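Local coordinates for protein acetyl xylan esterase (PDB 6XYC) that probably removes both acetyl and feruloyl groups from complex natural xylans, as a bifunctional carbohydrate esterase of the alpha/beta-hydrolase fold, at residues S11-N16 / D28-K33; N213-D218 / N243-A248; D167-V172 / G265-Q270; V101-A106 / L156-H161; I222-G227 / A250-I255. One frame throughout, in Å; residues are numbered along the deposited sequence.

Contact 1: S11-N16 / D28-K33; sequences SWTNVN and DIYLPK
Two donors grip D28 OD1: the backbone N of N14 meets it at 2.8 Å, almost straight (169°) and nearly in line with its C-O bond, while K56 NZ forms a salt bridge to the same oxygen. D28 CG stands beside its own backbone N, anti to the carbonyl carbon (chi1 -55°), which carries the carboxylate along T13 to the N14 amide; OD1 lies 3.6 Å from T13 CB on the way. K56 also bonds N14 OD1, tying both side chains to one lysine. Here N14 and V15 both face L27, a G1 beta bulge in the first strand of the hairpin 8-16/26-32. Next to the bulge the strands run antiparallel, and W12 and I29 are a hydrogen-bonded pair, with I29 N 2.7 Å from W12 O. On their face of the sheet the indole leans on aliphatic branches: W12 CE3 touches I29 CG2 at 3.8 Å, and L31 CD1 comes to the ring edge, 3.8 Å from W12 CZ3. The other face carries S11 CB against Y30 CD1, 3.7 Å apart. Were D28 a leucine, the N14 amide would probably lose its acceptor and K56 its charge partner. The carboxylate is buried yet paired with lysine, so it is likely to stay ionised and to fasten the bulge electrostatically, while backbone bonds and apolar packing hold the rest.

Contact 2: N213-D218 / N243-A248; sequences NFVDKD and NVYDNA
V215 sets a methyl squarely on the ring of Y245. Its CG1 stands 3.5 Å from the ring centroid and only 6° off the normal, a CH-pi contact over the face, and the two side chains cross at about a right angle. CG1 takes this place because it is anti to the V215 backbone N (chi1 -177°); the other branch, CG2, then falls near the ring's rim, 3.7 Å from Y245 CE1, and also meets V244 CG1. V215 CB lies 3.7 Å from that same V244 methyl, so the valine is wedged between neighbouring residues of the helix. A248 CB, one turn on from V244, flanks it more loosely at 4.2 Å from V215 CG1. V132 touches both V215 and Y245. No direct hydrogen bond joins the segments; one water does, accepting from K217 N at 2.7 Å and donating to A248 O. The loop is braced internally by an Asx turn, D218 N to D216 OD1 at 2.7 Å, and by a salt bridge from K217 NZ to D218 OD1. Apolar contact with a water bridge thus fits the C-terminal part of helix 236-248 to the loop that leads into strand 222-227, a surface corner of the alpha/beta-hydrolase fold.

Contact 3: D167-V172 / G265-Q270; sequences DWFGPV and GCFDTQ
The edge of the F267 ring points into the face of the W168 indole, a T-shaped pair with centroids 5.2 Å apart and planes at 79°. F267 CE1 makes the closest approach, 3.6 Å from W168 CE3, toward the rim of the six-membered ring. F169 completes the aromatic cluster: its CZ touches F267 CZ at 3.8 Å, the planes inclined at 35°, and its own face receives W168 CB. F169 CG lies between its backbone N and carbonyl carbon (chi1 44°), and this rotation brings the ring to F267. C266 adds backbone and sulfur to the group. Its O lies 3.4 Å from W168 CZ3, its CB 4.3 Å from F169 CE1, and its SG makes an oblique sulfur-aromatic contact with the F169 ring. No hydrogen bond crosses the contact. In the next shell, F267 stands at the centre of an inverse gamma turn, and D268 follows as N-cap of helix 269-284. That helix sends Y271, F272 and M275 onto the indole, while F120 offers a further edge-to-face partner to F267. W168 ends strand 164-168, where its backbone bonds to G119 and S121; F169, just beyond, has left-handed helical backbone angles, which turn the chain out of the strand. The F169 ring meets that of H262 and touches D230, which with S121 have the geometry of a Ser-His-Asp triad, so the F169 end of the cluster borders what is probably the catalytic centre, with S121 on what is consistent with the GxSxG nucleophile elbow of an alpha/beta hydrolase.

Contact 4: V101-A106 / L156-H161; sequences VRSNAA and LSTGSH
R102 leaves its helix extended, CG anti to the backbone N (chi1 177°), then bends at chi3 (-80°), and this bend delivers the guanidinium to the backbone of G159 and the ring of H161. Two nitrogens close end-on upon one oxygen: R102 NH1 and NH2 each lie 2.9 Å from H161 O, NH1 in the carbonyl plane on a lone pair and NH2 above that plane. R102 NH1 also donates to G159 O at 2.9 Å, coming from well above that carbonyl's plane. The H161 imidazole folds back over the guanidinium and stacks on it, planes 11° apart and centres 4.0 Å apart, with R102 NH2 over the rim of the ring. H161 NE2 is bonded to D163 OD2, which would fix the ring's rotation. Nearer the helix, T158 CG2 packs against R102 CG at 3.6 Å, and T158 OG1 lies 3.4 Å from S103 CB. With a methionine in place of R102, the G159 and H161 carbonyls would probably lose these donors and the imidazole its stacking partner. The contact lies at the surface, where the C-terminal end of helix 89-103 holds down the loop between strand 144-147 and strand 164-168 of the main sheet.

Contact 5: I222-G227 / A250-I255; sequences ILIIHG and AKATFI
I222 to I225 pair one to one with A252 to I255 as the parallel strands of a beta-alpha-beta unit, joined by helix 236-248. Five backbone bonds run between them; I224 sits at the middle of the ladder, its N 2.7 Å from T253 O and its O 2.7 Å from I255 N, the latter bond almost straight (175°). A water bridges I222 O and T253 OG1. On the face toward helix 236-248, I222 CG2 presses A252 CB at 3.4 Å, tighter than usual for two carbons; Y245 of that helix touches both residues. Farther along, F254 turns its ring edge to H226 CB, 3.9 Å from CE1, while CD1 beside it meets I224 CG2. F254 CG is anti to its own N (chi1 177°), which swings the ring toward strand 222-227. On the other face, L223 CD1 meets T253 CG2 at 3.7 Å and I255 CD1 at 3.8 Å, beneath helix 269-284. H226, which touches residues of the probable triad, is held through ND1 by S238 OG and through NE2 by V233 O. Both ring nitrogens of this buried histidine therefore have partners that would fix its rotation, whereas the rest of the pairing relies on backbone bonds, with mostly apolar side chains packed on both faces.

How the contacts relate
Contacts 3 and 5 are buried and share one region of the central sheet: strands 164-168 and 222-227 are neighbours there, with D167 N 2.7 Å from L223 O, and helix 269-284 covers both. Contact 1 reaches the same sheet at its far hairpin, about 28 Å from contact 5 between centres, and is only partly buried. Contacts 2 and 4 lie at the surface, each seating a loop against the end of a helix. Contact 2 joins contact 5 through helix 236-248, where Y245 O meets A250 N. Chemistry follows place: aromatic packing in contact 3, a parallel ladder in contact 5, charge at the bulge of contact 1, a water bridge in contact 2, and arginine-to-carbonyl bonds in contact 4.

Contact 1: S11-N16 / D28-K33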
# COMPACT_ATOMS: atom_id res chain seq x y z
N SER A 11 -14.28 -16.81 -1.92
CA SER A 11 -14.25 -15.37 -2.07
C SER A 11 -15.37 -14.76 -1.24
O SER A 11 -16.48 -15.30 -1.17
CB SER A 11 -14.41 -14.95 -3.54
OG SER A 11 -15.69 -15.29 -4.04
N TRP A 12 -15.04 -13.66 -0.57
CA TRP A 12 -16.02 -12.75 0.00
C TRP A 12 -15.79 -11.41 -0.69
O TRP A 12 -14.68 -10.86 -0.61
CB TRP A 12 -15.86 -12.59 1.51
CG TRP A 12 -16.09 -13.80 2.36
CD1 TRP A 12 -17.25 -14.16 2.99
CD2 TRP A 12 -15.12 -14.79 2.73
NE1 TRP A 12 -17.06 -15.32 3.71
CE2 TRP A 12 -15.77 -15.73 3.56
CE3 TRP A 12 -13.77 -14.98 2.42
CZ2 TRP A 12 -15.10 -16.83 4.09
CZ3 TRP A 12 -13.11 -16.08 2.95
CH2 TRP A 12 -13.78 -17.00 3.77
N THR A 13 -16.80 -10.87 -1.36
CA THR A 13 -16.65 -9.58 -2.00
C THR A 13 -17.54 -8.54 -1.33
O THR A 13 -18.62 -8.85 -0.81
CB THR A 13 -16.96 -9.64 -3.51
OG1 THR A 13 -18.24 -10.24 -3.73
CG2 THR A 13 -15.88 -10.44 -4.22
N ASN A 14 -17.05 -7.29 -1.33
CA ASN A 14 -17.78 -6.15 -0.78
C ASN A 14 -18.13 -6.37 0.70
O ASN A 14 -19.27 -6.23 1.13
CB ASN A 14 -19.03 -5.87 -1.61
CG ASN A 14 -18.68 -5.24 -2.95
OD1 ASN A 14 -18.02 -4.21 -3.01
ND2 ASN A 14 -19.09 -5.89 -4.04
N VAL A 15 -17.10 -6.70 1.47
CA VAL A 15 -17.17 -6.76 2.92
C VAL A 15 -16.74 -5.39 3.45
O VAL A 15 -15.64 -4.92 3.16
CB VAL A 15 -16.26 -7.87 3.47
CG1 VAL A 15 -16.26 -7.85 4.97
CG2 VAL A 15 -16.71 -9.22 2.91
N ASN A 16 -17.63 -4.74 4.20
CA ASN A 16 -17.30 -3.45 4.77
C ASN A 16 -16.41 -3.65 5.99
O ASN A 16 -16.71 -4.46 6.87
CB ASN A 16 -18.57 -2.69 5.16
CG ASN A 16 -18.29 -1.27 5.59
OD1 ASN A 16 -17.98 -1.01 6.75
ND2 ASN A 16 -18.38 -0.33 4.64
N ASP A 28 -12.39 -6.99 -0.64
CA ASP A 28 -12.65 -8.34 -1.15
C ASP A 28 -11.60 -9.28 -0.59
O ASP A 28 -10.43 -8.91 -0.47
CB ASP A 28 -12.62 -8.37 -2.68
CG ASP A 28 -13.57 -7.36 -3.31
OD1 ASP A 28 -14.62 -7.07 -2.69
OD2 ASP A 28 -13.25 -6.88 -4.41
N ILE A 29 -12.01 -10.50 -0.24
CA ILE A 29 -11.11 -11.49 0.33
C ILE A 29 -11.16 -12.74 -0.54
O ILE A 29 -12.24 -13.25 -0.84
CB ILE A 29 -11.49 -11.84 1.78
CG1 ILE A 29 -11.43 -10.59 2.66
CG2 ILE A 29 -10.56 -12.91 2.32
CD1 ILE A 29 -11.98 -10.81 4.06
N TYR A 30 -9.99 -13.24 -0.94
CA TYR A 30 -9.86 -14.45 -1.74
C TYR A 30 -8.90 -15.41 -1.05
O TYR A 30 -7.83 -15.00 -0.59
CB TYR A 30 -9.35 -14.15 -3.15
CG TYR A 30 -10.19 -13.18 -3.94
CD1 TYR A 30 -11.23 -13.61 -4.73
CD2 TYR A 30 -9.92 -11.81 -3.90
CE1 TYR A 30 -12.00 -12.72 -5.46
CE2 TYR A 30 -10.68 -10.91 -4.62
CZ TYR A 30 -11.72 -11.37 -5.40
OH TYR A 30 -12.49 -10.49 -6.12
N LEU A 31 -9.28 -16.71 -0.98
CA LEU A 31 -8.39 -17.73 -0.45
C LEU A 31 -7.89 -18.63 -1.58
O LEU A 31 -8.64 -18.90 -2.52
CB LEU A 31 -9.08 -18.59 0.61
CG LEU A 31 -9.81 -17.84 1.72
CD1 LEU A 31 -10.51 -18.82 2.66
CD2 LEU A 31 -8.86 -16.93 2.49
N PRO A 32 -6.65 -19.12 -1.52
CA PRO A 32 -6.09 -19.85 -2.67
C PRO A 32 -6.89 -21.10 -3.02
O PRO A 32 -7.55 -21.71 -2.18
CB PRO A 32 -4.67 -20.21 -2.22
CG PRO A 32 -4.34 -19.21 -1.14
CD PRO A 32 -5.65 -18.90 -0.46
N LYS A 33 -6.81 -21.47 -4.30
CA LYS A 33 -7.43 -22.72 -4.75
C LYS A 33 -6.91 -23.90 -3.97
O LYS A 33 -7.68 -24.73 -3.47
CB LYS A 33 -7.18 -22.90 -6.25
CG LYS A 33 -7.71 -24.21 -6.82
CD LYS A 33 -9.21 -24.17 -7.14
CE LYS A 33 -9.65 -22.88 -7.82
NZ LYS A 33 -11.08 -22.56 -7.59

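Contact 2: N213-D218 / N243-A248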
# COMPACT_ATOMS: atom_id res chain seq x y z
N ASN A 213 10.08 10.03 4.77
CA ASN A 213 10.57 10.83 5.89
C ASN A 213 10.58 10.08 7.22
O ASN A 213 11.18 10.58 8.18
CB ASN A 213 9.71 12.08 6.06
CG ASN A 213 9.91 13.09 4.96
OD1 ASN A 213 8.95 13.53 4.33
ND2 ASN A 213 11.16 13.46 4.71
N PHE A 214 9.96 8.91 7.31
CA PHE A 214 9.74 8.25 8.59
C PHE A 214 10.35 6.86 8.65
O PHE A 214 10.04 6.10 9.58
CB PHE A 214 8.24 8.24 8.85
CG PHE A 214 7.60 9.59 8.63
CD1 PHE A 214 7.77 10.60 9.55
CD2 PHE A 214 6.86 9.85 7.48
CE1 PHE A 214 7.19 11.84 9.36
CE2 PHE A 214 6.28 11.08 7.28
CZ PHE A 214 6.45 12.08 8.22
N VAL A 215 11.25 6.54 7.74
CA VAL A 215 11.91 5.23 7.72
C VAL A 215 12.80 5.10 8.95
O VAL A 215 13.57 6.02 9.28
CB VAL A 215 12.71 5.06 6.43
CG1 VAL A 215 13.33 3.68 6.37
CG2 VAL A 215 11.81 5.30 5.23
N ASP A 216 12.72 3.96 9.62
CA ASP A 216 13.50 3.69 10.82
C ASP A 216 14.09 2.29 10.71
O ASP A 216 13.55 1.42 10.02
CB ASP A 216 12.64 3.79 12.09
CG ASP A 216 13.43 3.53 13.35
OD1 ASP A 216 13.80 2.36 13.58
OD2 ASP A 216 13.67 4.48 14.12
N LYS A 217 15.21 2.08 11.41
CA LYS A 217 15.89 0.79 11.38
C LYS A 217 14.95 -0.37 11.69
O LYS A 217 15.15 -1.49 11.20
CB LYS A 217 17.07 0.83 12.36
CG LYS A 217 17.36 -0.47 13.09
CD LYS A 217 18.32 -0.23 14.26
CE LYS A 217 17.59 0.32 15.49
NZ LYS A 217 16.99 -0.77 16.31
N ASP A 218 13.90 -0.12 12.47
CA ASP A 218 13.02 -1.18 12.94
C ASP A 218 11.85 -1.45 12.01
O ASP A 218 10.98 -2.26 12.35
CB ASP A 218 12.47 -0.84 14.33
CG ASP A 218 13.53 -0.90 15.41
OD1 ASP A 218 14.54 -1.61 15.23
OD2 ASP A 218 13.36 -0.24 16.46
N ASN A 243 17.77 4.50 -0.92
CA ASN A 243 18.87 5.20 -0.26
C ASN A 243 18.53 5.49 1.20
O ASN A 243 19.38 5.36 2.08
CB ASN A 243 19.20 6.49 -1.00
CG ASN A 243 20.27 7.31 -0.31
OD1 ASN A 243 20.00 8.07 0.61
ND2 ASN A 243 21.51 7.17 -0.78
N VAL A 244 17.28 5.89 1.47
CA VAL A 244 16.88 6.20 2.84
C VAL A 244 16.84 4.94 3.69
O VAL A 244 17.28 4.95 4.85
CB VAL A 244 15.52 6.93 2.82
CG1 VAL A 244 14.93 6.97 4.22
CG2 VAL A 244 15.68 8.33 2.23
N TYR A 245 16.32 3.83 3.15
CA TYR A 245 16.35 2.58 3.91
C TYR A 245 17.79 2.16 4.20
O TYR A 245 18.12 1.78 5.32
CB TYR A 245 15.61 1.48 3.14
CG TYR A 245 14.14 1.37 3.49
CD1 TYR A 245 13.23 2.28 2.98
CD2 TYR A 245 13.68 0.37 4.34
CE1 TYR A 245 11.89 2.19 3.29
CE2 TYR A 245 12.33 0.28 4.66
CZ TYR A 245 11.45 1.20 4.13
OH TYR A 245 10.11 1.13 4.42
N ASP A 246 18.66 2.24 3.18
CA ASP A 246 20.07 1.91 3.37
C ASP A 246 20.68 2.75 4.48
O ASP A 246 21.33 2.22 5.39
CB ASP A 246 20.82 2.13 2.05
CG ASP A 246 20.54 1.05 1.03
OD1 ASP A 246 21.05 1.17 -0.11
OD2 ASP A 246 19.83 0.07 1.34
N ASN A 247 20.47 4.06 4.44
CA ASN A 247 21.12 4.95 5.40
C ASN A 247 20.49 4.89 6.78
O ASN A 247 21.14 5.26 7.76
CB ASN A 247 21.08 6.39 4.88
CG ASN A 247 22.21 6.70 3.92
OD1 ASN A 247 23.39 6.51 4.24
ND2 ASN A 247 21.86 7.17 2.73
N ALA A 248 19.24 4.42 6.89
CA ALA A 248 18.60 4.29 8.19
C ALA A 248 18.91 2.96 8.86
O ALA A 248 18.47 2.75 10.00
CB ALA A 248 17.08 4.44 8.04
O HOH W 1 16.96 4.11 11.97

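Contact 3: D167-V172 / G265-Q270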
# COMPACT_ATOMS: atom_id res chain seq x y z
N ASP A 167 6.45 -2.42 -2.70
CA ASP A 167 6.10 -1.10 -3.22
C ASP A 167 6.34 -1.11 -4.72
O ASP A 167 7.49 -1.12 -5.17
CB ASP A 167 6.92 -0.03 -2.50
CG ASP A 167 6.98 1.27 -3.25
OD1 ASP A 167 6.09 1.56 -4.07
OD2 ASP A 167 7.95 2.03 -3.01
N TRP A 168 5.25 -1.12 -5.49
CA TRP A 168 5.34 -1.04 -6.95
C TRP A 168 5.26 0.43 -7.36
O TRP A 168 4.18 1.03 -7.30
CB TRP A 168 4.23 -1.83 -7.63
CG TRP A 168 4.19 -3.32 -7.43
CD1 TRP A 168 3.59 -3.99 -6.41
CD2 TRP A 168 4.73 -4.32 -8.31
NE1 TRP A 168 3.73 -5.34 -6.58
CE2 TRP A 168 4.43 -5.58 -7.73
CE3 TRP A 168 5.44 -4.29 -9.52
CZ2 TRP A 168 4.83 -6.78 -8.32
CZ3 TRP A 168 5.84 -5.49 -10.09
CH2 TRP A 168 5.52 -6.71 -9.50
N PHE A 169 6.38 0.99 -7.79
CA PHE A 169 6.51 2.35 -8.33
C PHE A 169 5.59 3.36 -7.64
O PHE A 169 4.83 4.09 -8.28
CB PHE A 169 6.29 2.38 -9.87
CG PHE A 169 5.11 1.55 -10.38
CD1 PHE A 169 5.30 0.26 -10.87
CD2 PHE A 169 3.82 2.08 -10.42
CE1 PHE A 169 4.24 -0.50 -11.35
CE2 PHE A 169 2.75 1.31 -10.90
CZ PHE A 169 2.96 0.03 -11.36
N GLY A 170 5.71 3.46 -6.31
CA GLY A 170 4.92 4.39 -5.54
C GLY A 170 5.56 5.76 -5.42
O GLY A 170 6.78 5.89 -5.31
N PRO A 171 4.74 6.81 -5.47
CA PRO A 171 5.21 8.16 -5.16
C PRO A 171 5.38 8.32 -3.65
O PRO A 171 4.38 8.31 -2.91
CB PRO A 171 4.12 9.07 -5.72
CG PRO A 171 2.87 8.26 -5.57
CD PRO A 171 3.28 6.81 -5.78
N VAL A 172 6.61 8.47 -3.20
CA VAL A 172 6.89 8.36 -1.77
C VAL A 172 7.67 9.56 -1.24
O VAL A 172 7.92 9.66 -0.03
CB VAL A 172 7.66 7.06 -1.46
CG1 VAL A 172 6.83 5.84 -1.82
CG2 VAL A 172 9.00 7.04 -2.22
N GLY A 265 5.63 -3.92 -18.57
CA GLY A 265 6.93 -4.51 -18.34
C GLY A 265 7.16 -4.96 -16.91
O GLY A 265 7.95 -5.88 -16.67
N CYS A 266 6.47 -4.34 -15.95
CA CYS A 266 6.64 -4.66 -14.54
C CYS A 266 5.72 -5.79 -14.08
O CYS A 266 6.11 -6.62 -13.25
CB CYS A 266 6.37 -3.42 -13.69
SG CYS A 266 7.33 -1.97 -14.13
N PHE A 267 4.49 -5.83 -14.59
CA PHE A 267 3.51 -6.85 -14.21
C PHE A 267 3.68 -8.07 -15.11
O PHE A 267 2.88 -8.34 -16.01
CB PHE A 267 2.10 -6.29 -14.28
CG PHE A 267 1.79 -5.24 -13.26
CD1 PHE A 267 2.62 -5.01 -12.17
CD2 PHE A 267 0.64 -4.46 -13.38
CE1 PHE A 267 2.32 -4.04 -11.24
CE2 PHE A 267 0.34 -3.49 -12.45
CZ PHE A 267 1.18 -3.28 -11.38
N ASP A 268 4.75 -8.82 -14.87
CA ASP A 268 5.03 -10.03 -15.63
C ASP A 268 5.56 -11.10 -14.69
O ASP A 268 5.80 -10.85 -13.50
CB ASP A 268 6.01 -9.74 -16.79
CG ASP A 268 7.45 -9.51 -16.33
OD1 ASP A 268 8.28 -9.16 -17.19
OD2 ASP A 268 7.76 -9.66 -15.14
N THR A 269 5.74 -12.30 -15.23
CA THR A 269 6.07 -13.46 -14.40
C THR A 269 7.30 -13.20 -13.55
O THR A 269 7.33 -13.53 -12.36
CB THR A 269 6.29 -14.69 -15.28
OG1 THR A 269 5.10 -14.96 -16.04
CG2 THR A 269 6.64 -15.90 -14.42
N GLN A 270 8.34 -12.59 -14.13
CA GLN A 270 9.60 -12.42 -13.43
C GLN A 270 9.43 -11.60 -12.16
O GLN A 270 9.87 -12.00 -11.08
CB GLN A 270 10.62 -11.77 -14.37
CG GLN A 270 11.79 -11.13 -13.67
CD GLN A 270 12.88 -10.71 -14.65
OE1 GLN A 270 12.62 -10.57 -15.84
NE2 GLN A 270 14.09 -10.52 -14.14

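Contact 4: V101-A106 / L156-H161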
# COMPACT_ATOMS: atom_id res chain seq x y z
N VAL A 101 -8.96 -7.13 9.17
CA VAL A 101 -8.46 -8.43 8.73
C VAL A 101 -7.82 -9.18 9.89
O VAL A 101 -8.09 -10.36 10.11
CB VAL A 101 -7.47 -8.25 7.56
CG1 VAL A 101 -6.80 -9.56 7.22
CG2 VAL A 101 -8.19 -7.68 6.34
N ARG A 102 -6.96 -8.50 10.65
CA ARG A 102 -6.30 -9.15 11.78
C ARG A 102 -7.32 -9.63 12.80
O ARG A 102 -7.25 -10.77 13.28
CB ARG A 102 -5.30 -8.19 12.44
CG ARG A 102 -4.61 -8.77 13.67
CD ARG A 102 -3.38 -7.96 14.07
NE ARG A 102 -2.22 -8.28 13.25
CZ ARG A 102 -1.62 -7.43 12.44
NH1 ARG A 102 -2.07 -6.18 12.32
NH2 ARG A 102 -0.57 -7.81 11.73
N SER A 103 -8.28 -8.77 13.15
CA SER A 103 -9.26 -9.14 14.16
C SER A 103 -10.13 -10.30 13.69
O SER A 103 -10.45 -11.20 14.48
CB SER A 103 -10.14 -7.93 14.52
OG SER A 103 -11.14 -8.28 15.46
N ASN A 104 -10.52 -10.30 12.42
CA ASN A 104 -11.47 -11.28 11.89
C ASN A 104 -10.78 -12.43 11.15
O ASN A 104 -11.45 -13.17 10.43
CB ASN A 104 -12.46 -10.58 10.97
CG ASN A 104 -13.38 -9.63 11.72
OD1 ASN A 104 -14.29 -10.07 12.43
ND2 ASN A 104 -13.15 -8.33 11.59
N ALA A 105 -9.48 -12.61 11.34
CA ALA A 105 -8.72 -13.58 10.57
C ALA A 105 -9.34 -14.97 10.65
O ALA A 105 -9.52 -15.65 9.64
CB ALA A 105 -7.27 -13.62 11.04
N ALA A 106 -9.68 -15.41 11.87
CA ALA A 106 -10.21 -16.76 12.04
C ALA A 106 -11.45 -16.99 11.19
O ALA A 106 -11.60 -18.04 10.56
CB ALA A 106 -10.51 -17.02 13.51
N LEU A 156 -10.71 -1.07 17.03
CA LEU A 156 -9.63 -0.16 17.38
C LEU A 156 -8.62 -0.82 18.32
O LEU A 156 -7.44 -0.43 18.33
CB LEU A 156 -10.20 1.10 18.03
CG LEU A 156 -11.22 1.87 17.19
CD1 LEU A 156 -11.64 3.16 17.89
CD2 LEU A 156 -10.64 2.18 15.81
N SER A 157 -9.05 -1.81 19.11
CA SER A 157 -8.13 -2.47 20.03
C SER A 157 -7.17 -3.40 19.31
O SER A 157 -6.18 -3.83 19.91
CB SER A 157 -8.93 -3.26 21.07
OG SER A 157 -9.40 -4.48 20.54
N THR A 158 -7.43 -3.73 18.05
CA THR A 158 -6.57 -4.62 17.29
C THR A 158 -5.39 -3.87 16.69
O THR A 158 -5.51 -2.71 16.28
CB THR A 158 -7.37 -5.30 16.17
OG1 THR A 158 -8.51 -5.98 16.72
CG2 THR A 158 -6.51 -6.29 15.41
N GLY A 159 -4.24 -4.53 16.63
CA GLY A 159 -3.07 -3.92 16.04
C GLY A 159 -3.21 -3.75 14.54
O GLY A 159 -3.86 -4.54 13.85
N SER A 160 -2.57 -2.69 14.03
CA SER A 160 -2.65 -2.33 12.62
C SER A 160 -1.32 -2.48 11.90
O SER A 160 -1.15 -1.94 10.81
CB SER A 160 -3.16 -0.90 12.48
OG SER A 160 -2.24 0.02 13.03
N HIS A 161 -0.38 -3.22 12.48
CA HIS A 161 0.96 -3.35 11.92
C HIS A 161 0.97 -4.31 10.73
O HIS A 161 0.13 -5.21 10.62
CB HIS A 161 1.94 -3.82 12.99
CG HIS A 161 2.11 -5.31 13.06
ND1 HIS A 161 1.33 -6.11 13.86
CD2 HIS A 161 2.97 -6.14 12.43
CE1 HIS A 161 1.70 -7.37 13.72
NE2 HIS A 161 2.70 -7.41 12.85

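Contact 5: I222-G227 / A250-I255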
# COMPACT_ATOMS: atom_id res chain seq x y z
N ILE A 222 11.25 -4.19 3.08
CA ILE A 222 10.50 -3.71 1.93
C ILE A 222 11.16 -4.18 0.64
O ILE A 222 12.39 -4.24 0.55
CB ILE A 222 10.38 -2.17 1.94
CG1 ILE A 222 9.43 -1.71 0.83
CG2 ILE A 222 11.74 -1.51 1.77
CD1 ILE A 222 9.04 -0.24 0.90
N LEU A 223 10.34 -4.53 -0.34
CA LEU A 223 10.77 -4.75 -1.71
C LEU A 223 10.20 -3.63 -2.57
O LEU A 223 8.99 -3.37 -2.54
CB LEU A 223 10.31 -6.11 -2.23
CG LEU A 223 10.59 -6.41 -3.70
CD1 LEU A 223 12.06 -6.61 -3.97
CD2 LEU A 223 9.80 -7.65 -4.13
N ILE A 224 11.07 -2.96 -3.32
CA ILE A 224 10.70 -1.82 -4.16
C ILE A 224 10.94 -2.22 -5.61
O ILE A 224 12.03 -2.69 -5.96
CB ILE A 224 11.50 -0.56 -3.80
CG1 ILE A 224 11.42 -0.27 -2.30
CG2 ILE A 224 11.02 0.63 -4.62
CD1 ILE A 224 12.53 0.62 -1.80
N ILE A 225 9.93 -2.01 -6.46
CA ILE A 225 10.01 -2.36 -7.87
C ILE A 225 9.58 -1.14 -8.68
O ILE A 225 8.50 -0.59 -8.45
CB ILE A 225 9.12 -3.57 -8.21
CG1 ILE A 225 9.42 -4.74 -7.26
CG2 ILE A 225 9.34 -4.00 -9.65
CD1 ILE A 225 8.49 -5.90 -7.39
N HIS A 226 10.43 -0.72 -9.62
CA HIS A 226 10.16 0.50 -10.38
C HIS A 226 10.77 0.39 -11.76
O HIS A 226 11.94 0.01 -11.90
CB HIS A 226 10.70 1.73 -9.64
CG HIS A 226 9.96 2.99 -9.94
ND1 HIS A 226 9.46 3.81 -8.94
CD2 HIS A 226 9.64 3.59 -11.11
CE1 HIS A 226 8.85 4.85 -9.49
NE2 HIS A 226 8.95 4.74 -10.81
N GLY A 227 9.98 0.74 -12.78
CA GLY A 227 10.48 0.72 -14.15
C GLY A 227 11.32 1.96 -14.43
O GLY A 227 10.95 3.08 -14.06
N ALA A 250 17.77 0.13 7.80
CA ALA A 250 16.66 -0.77 7.53
C ALA A 250 16.99 -1.62 6.30
O ALA A 250 18.02 -1.44 5.65
CB ALA A 250 15.37 0.02 7.33
N LYS A 251 16.10 -2.56 5.98
CA LYS A 251 16.35 -3.53 4.91
C LYS A 251 15.39 -3.26 3.75
O LYS A 251 14.17 -3.39 3.90
CB LYS A 251 16.19 -4.96 5.41
CG LYS A 251 16.66 -6.02 4.40
CD LYS A 251 18.13 -5.86 4.06
CE LYS A 251 18.54 -6.75 2.89
NZ LYS A 251 18.62 -6.02 1.60
N ALA A 252 15.96 -2.89 2.61
CA ALA A 252 15.21 -2.68 1.38
C ALA A 252 15.90 -3.39 0.23
O ALA A 252 17.13 -3.40 0.14
CB ALA A 252 15.09 -1.18 1.07
N THR A 253 15.10 -4.01 -0.62
CA THR A 253 15.55 -4.58 -1.89
C THR A 253 14.92 -3.77 -3.01
O THR A 253 13.70 -3.57 -3.02
CB THR A 253 15.16 -6.06 -2.01
OG1 THR A 253 15.71 -6.79 -0.91
CG2 THR A 253 15.68 -6.64 -3.32
N PHE A 254 15.74 -3.27 -3.93
CA PHE A 254 15.28 -2.41 -5.01
C PHE A 254 15.53 -3.12 -6.33
O PHE A 254 16.68 -3.42 -6.67
CB PHE A 254 15.98 -1.05 -4.98
CG PHE A 254 15.59 -0.14 -6.11
CD1 PHE A 254 14.28 -0.11 -6.58
CD2 PHE A 254 16.52 0.70 -6.70
CE1 PHE A 254 13.92 0.72 -7.63
CE2 PHE A 254 16.16 1.54 -7.74
CZ PHE A 254 14.87 1.55 -8.20
N ILE A 255 14.45 -3.37 -7.07
CA ILE A 255 14.52 -4.00 -8.38
C ILE A 255 14.08 -2.98 -9.42
O ILE A 255 12.92 -2.54 -9.42
CB ILE A 255 13.64 -5.26 -8.45
CG1 ILE A 255 14.25 -6.37 -7.59
CG2 ILE A 255 13.51 -5.74 -9.89
CD1 ILE A 255 13.33 -7.57 -7.38
O HOH W 2 14.52 -6.24 1.47